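Local coordinates for protein oligogalacturonate lyase (Yersinia enterocolitica subsp. enterocolitica, PDB 3PE7) that probably cleaves short oligogalacturonides from pectin breakdown by beta-elimination in the cytoplasm, using a manganese site in a seven-bladed beta-propeller, at residues F158-F161 against Y162-K165; W342-E346 against G347-V351. One frame throughout, in Å; residues are numbered along the deposited sequence.

Overall arrangement
Both contacts are local, each made within one unbroken run of chain in a seven-bladed beta-propeller. Interaction 1 (158-165) involves helix 155-161 and the residues that follow it; interaction 2 (342-351) is a tight turn in the loop joining strands 331-337 and 357-358. Their centres lie 22 Å apart, and the nearest atoms approach to about 8 Å without touching. Interaction 2 carries Gln350, a manganese ligand. Interaction 1 stands farther out, yet the side chain of Phe158 comes to about 8 Å from that of Gln350 and about 11 Å from the manganese ion, near the metal site without being a ligand.

Interaction 1: F158-F161 against Y162-K165; sequences FHEF and YFTK
Phe161 and Thr164 meet through one carbonyl oxygen that takes two hydrogen bonds. Thr164 OG1 donates to Phe161 O at 2.6 Å, in the carbonyl plane and on a lone pair, while Thr164 N reaches the same oxygen at 3.1 Å from well above that plane. The hydroxyl can do this because chi1 of 66° sets OG1 between the backbone N and the carbonyl carbon, turned back over the preceding turn. One residue earlier, Phe163 N bonds to Glu160 O at 3.2 Å. Each of these bonds reaches three residues back along the chain.

On the outer side, the ring of Phe163 crosses that of His159 obliquely, planes at 54°, with Phe163 CE2 lying 3.5 Å from His159 CE1. The imidazole is steadied by a bond from its ND1 to Glu160 OE2, made in the plane of the ring at 3.2 Å. That carboxylate oxygen also forms a salt bridge with Lys156, a helical turn earlier.

Phe161 meets Trp189 edge-to-face and touches Pro166. His159 and Tyr162 rest on Pro210 and Phe163 on Leu213, in the loop between strands 202-207 and 218-222. In the chain, helix 155-161 comes between strands 138-145 and 168-174, which pair in one sheet.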
# COMPACT_ATOMS: atom_id res chain seq x y z
N PHE A 158 0.07 9.00 17.38
CA PHE A 158 -0.94 8.68 16.37
C PHE A 158 -2.34 8.65 16.99
O PHE A 158 -3.29 9.19 16.41
CB PHE A 158 -0.60 7.34 15.70
CG PHE A 158 -1.32 7.09 14.37
CD1 PHE A 158 -0.71 7.43 13.16
CD2 PHE A 158 -2.57 6.49 14.35
CE1 PHE A 158 -1.36 7.20 11.94
CE2 PHE A 158 -3.24 6.25 13.15
CZ PHE A 158 -2.63 6.59 11.94
N HIS A 159 -2.45 8.06 18.18
CA HIS A 159 -3.72 8.02 18.91
C HIS A 159 -4.22 9.41 19.31
O HIS A 159 -5.37 9.78 18.99
CB HIS A 159 -3.60 7.12 20.15
CG HIS A 159 -4.88 6.96 20.91
ND1 HIS A 159 -5.23 7.78 21.96
CD2 HIS A 159 -5.90 6.09 20.76
CE1 HIS A 159 -6.40 7.41 22.44
NE2 HIS A 159 -6.84 6.39 21.72
N GLU A 160 -3.36 10.19 19.96
CA GLU A 160 -3.72 11.52 20.46
C GLU A 160 -4.00 12.54 19.37
O GLU A 160 -4.77 13.49 19.56
CB GLU A 160 -2.61 12.07 21.39
CG GLU A 160 -2.43 11.26 22.70
CD GLU A 160 -3.70 11.18 23.53
OE1 GLU A 160 -4.32 12.23 23.80
OE2 GLU A 160 -4.07 10.05 23.92
N PHE A 161 -3.36 12.35 18.21
CA PHE A 161 -3.50 13.29 17.10
C PHE A 161 -4.96 13.43 16.65
O PHE A 161 -5.40 14.53 16.29
CB PHE A 161 -2.63 12.83 15.93
CG PHE A 161 -2.54 13.84 14.83
CD1 PHE A 161 -1.98 15.10 15.06
CD2 PHE A 161 -3.00 13.54 13.56
CE1 PHE A 161 -1.89 16.04 14.03
CE2 PHE A 161 -2.90 14.47 12.52
CZ PHE A 161 -2.35 15.72 12.76
N TYR A 162 -5.67 12.32 16.68
CA TYR A 162 -7.08 12.27 16.27
C TYR A 162 -7.94 13.32 17.01
O TYR A 162 -8.79 13.98 16.40
CB TYR A 162 -7.63 10.87 16.50
CG TYR A 162 -9.15 10.76 16.46
CD1 TYR A 162 -9.89 10.60 17.65
CD2 TYR A 162 -9.84 10.81 15.26
CE1 TYR A 162 -11.28 10.50 17.63
CE2 TYR A 162 -11.24 10.72 15.22
CZ TYR A 162 -11.95 10.56 16.41
OH TYR A 162 -13.32 10.45 16.38
N PHE A 163 -7.70 13.48 18.30
CA PHE A 163 -8.52 14.36 19.14
C PHE A 163 -8.25 15.84 18.91
O PHE A 163 -9.05 16.69 19.35
CB PHE A 163 -8.33 14.00 20.61
CG PHE A 163 -8.67 12.58 20.93
CD1 PHE A 163 -9.98 12.22 21.25
CD2 PHE A 163 -7.69 11.59 20.92
CE1 PHE A 163 -10.29 10.89 21.55
CE2 PHE A 163 -8.00 10.25 21.22
CZ PHE A 163 -9.30 9.90 21.54
N THR A 164 -7.15 16.17 18.23
CA THR A 164 -6.79 17.56 17.95
C THR A 164 -7.60 18.19 16.81
O THR A 164 -7.51 19.39 16.60
CB THR A 164 -5.29 17.73 17.63
OG1 THR A 164 -4.97 17.06 16.41
CG2 THR A 164 -4.41 17.18 18.76
N LYS A 165 -8.37 17.37 16.09
CA LYS A 165 -9.17 17.86 14.95
C LYS A 165 -8.35 18.71 13.98
O LYS A 165 -8.66 19.89 13.75
CB LYS A 165 -10.40 18.64 15.43
CG LYS A 165 -11.47 17.77 16.06
CD LYS A 165 -12.71 18.59 16.41
CE LYS A 165 -13.51 17.92 17.50
NZ LYS A 165 -14.41 16.84 17.01

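Interaction 2: W342-E346 against G347-V351; sequences WKVFE and GDRQV. With MN (manganese (II) ion), chain B; ACT (acetate ion), chain E.
Phe345 and Asp348 close a tight type I' turn, a single antiparallel hydrogen-bonded pair in which Asp348 N donates to Phe345 O at 3.0 Å, with an N-H...O angle of 161°. Glu346 and Gly347 occupy the bend, both with positive phi. Val344 CG1 packs 3.5 Å from Gly347 C, and Phe345 CB touches Val351 CG1 at 3.7 Å.

Beyond the bend, two waters bridge the arms. One lies between the carbonyl oxygens of Lys343 and Asp348, the other between those of Trp342 and Arg349, spanning the gap between the arms. The second arm is bent by an Asx turn: Asp348 OD1 accepts from Gln350 N at 2.8 Å, on the anti side of the carboxylate and 28° out of its plane, which helps set the backbone from which Gln350 projects.

The side chain of Gln350 leads from there to the metal. Its CB points away from 342-346; CG, anti to the carbonyl carbon, and a bend at chi2 (-67°) bring the amide to the ion. CD stands 3.2 Å from manganese, and OE1 binds it at 2.1 Å. The other branch, NE2, donates to acetate O at 3.0 Å, so in this crystal both ends of the amide are held, which would fix its rotation. The acetate, probably from the crystallisation liquor, itself chelates the manganese through both oxygens. His287, His353 and His355 complete a three-histidine, one-glutamine site, whose glutamine comes from a propeller loop between strands 331-337 and 357-358, just after the turn.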
# COMPACT_ATOMS: atom_id res chain seq x y z
N TRP A 342 7.74 -8.08 12.84
CA TRP A 342 7.03 -6.81 13.01
C TRP A 342 7.85 -5.71 13.69
O TRP A 342 7.30 -4.65 14.05
CB TRP A 342 5.70 -7.03 13.75
CG TRP A 342 4.80 -8.03 13.08
CD1 TRP A 342 4.66 -9.36 13.41
CD2 TRP A 342 3.90 -7.79 11.99
NE1 TRP A 342 3.74 -9.96 12.59
CE2 TRP A 342 3.25 -9.02 11.72
CE3 TRP A 342 3.59 -6.66 11.21
CZ2 TRP A 342 2.31 -9.16 10.69
CZ3 TRP A 342 2.64 -6.81 10.19
CH2 TRP A 342 2.03 -8.04 9.93
N LYS A 343 9.16 -5.94 13.84
CA LYS A 343 10.01 -4.99 14.57
C LYS A 343 10.21 -3.73 13.75
O LYS A 343 10.09 -3.73 12.51
CB LYS A 343 11.37 -5.62 14.91
CG LYS A 343 11.31 -6.60 16.07
CD LYS A 343 12.61 -7.38 16.24
CE LYS A 343 12.49 -8.37 17.39
NZ LYS A 343 13.74 -9.17 17.61
N VAL A 344 10.55 -2.65 14.44
CA VAL A 344 10.91 -1.40 13.80
C VAL A 344 12.38 -1.46 13.34
O VAL A 344 13.26 -1.88 14.11
CB VAL A 344 10.68 -0.23 14.77
CG1 VAL A 344 11.21 1.10 14.20
CG2 VAL A 344 9.20 -0.14 15.14
N PHE A 345 12.65 -1.07 12.10
CA PHE A 345 14.03 -0.84 11.70
C PHE A 345 14.18 0.63 11.34
O PHE A 345 13.38 1.17 10.57
CB PHE A 345 14.45 -1.69 10.48
CG PHE A 345 14.73 -3.13 10.80
CD1 PHE A 345 16.05 -3.62 10.78
CD2 PHE A 345 13.69 -4.01 11.09
CE1 PHE A 345 16.31 -4.96 11.06
CE2 PHE A 345 13.95 -5.37 11.35
CZ PHE A 345 15.25 -5.84 11.34
N GLU A 346 15.23 1.27 11.88
CA GLU A 346 15.55 2.68 11.61
C GLU A 346 14.33 3.62 11.73
O GLU A 346 14.11 4.52 10.90
CB GLU A 346 16.28 2.85 10.26
CG GLU A 346 17.60 2.06 10.15
CD GLU A 346 18.30 2.27 8.84
OE1 GLU A 346 18.65 3.43 8.54
OE2 GLU A 346 18.50 1.29 8.10
N GLY A 347 13.56 3.40 12.79
CA GLY A 347 12.41 4.26 13.11
C GLY A 347 11.16 4.00 12.28
O GLY A 347 10.12 4.60 12.54
N ASP A 348 11.26 3.10 11.30
CA ASP A 348 10.16 2.89 10.38
C ASP A 348 9.23 1.75 10.81
O ASP A 348 9.65 0.59 10.91
CB ASP A 348 10.68 2.66 8.97
CG ASP A 348 9.60 2.83 7.94
OD1 ASP A 348 8.73 1.94 7.89
OD2 ASP A 348 9.62 3.85 7.21
N ARG A 349 7.97 2.10 11.03
CA ARG A 349 6.99 1.15 11.56
C ARG A 349 6.29 0.35 10.48
O ARG A 349 5.41 -0.45 10.80
CB ARG A 349 5.92 1.89 12.39
CG ARG A 349 6.44 2.94 13.38
CD ARG A 349 7.41 2.37 14.33
NE ARG A 349 7.79 3.29 15.40
CZ ARG A 349 7.46 3.13 16.68
NH1 ARG A 349 6.72 2.09 17.06
NH2 ARG A 349 7.87 4.01 17.58
N GLN A 350 6.65 0.56 9.21
CA GLN A 350 6.04 -0.20 8.11
C GLN A 350 7.00 -1.18 7.47
O GLN A 350 6.59 -2.08 6.74
CB GLN A 350 5.50 0.75 7.01
CG GLN A 350 4.27 1.57 7.41
CD GLN A 350 3.03 0.74 7.62
OE1 GLN A 350 2.69 -0.15 6.81
NE2 GLN A 350 2.31 1.01 8.72
N VAL A 351 8.30 -1.00 7.74
CA VAL A 351 9.32 -1.70 6.96
C VAL A 351 9.24 -3.24 7.05
O VAL A 351 9.51 -3.94 6.07
CB VAL A 351 10.72 -1.16 7.29
CG1 VAL A 351 11.18 -1.58 8.69
CG2 VAL A 351 11.73 -1.58 6.24
MN MN B . 1.33 -1.79 6.77
C ACT E . -0.59 -0.23 7.07
O ACT E . -0.09 -0.76 8.13
OXT ACT E . -0.14 -0.58 5.91
CH3 ACT E . -1.67 0.79 7.18
O HOH W 1 5.91 -3.08 12.27
O HOH W 2 8.40 -2.07 10.89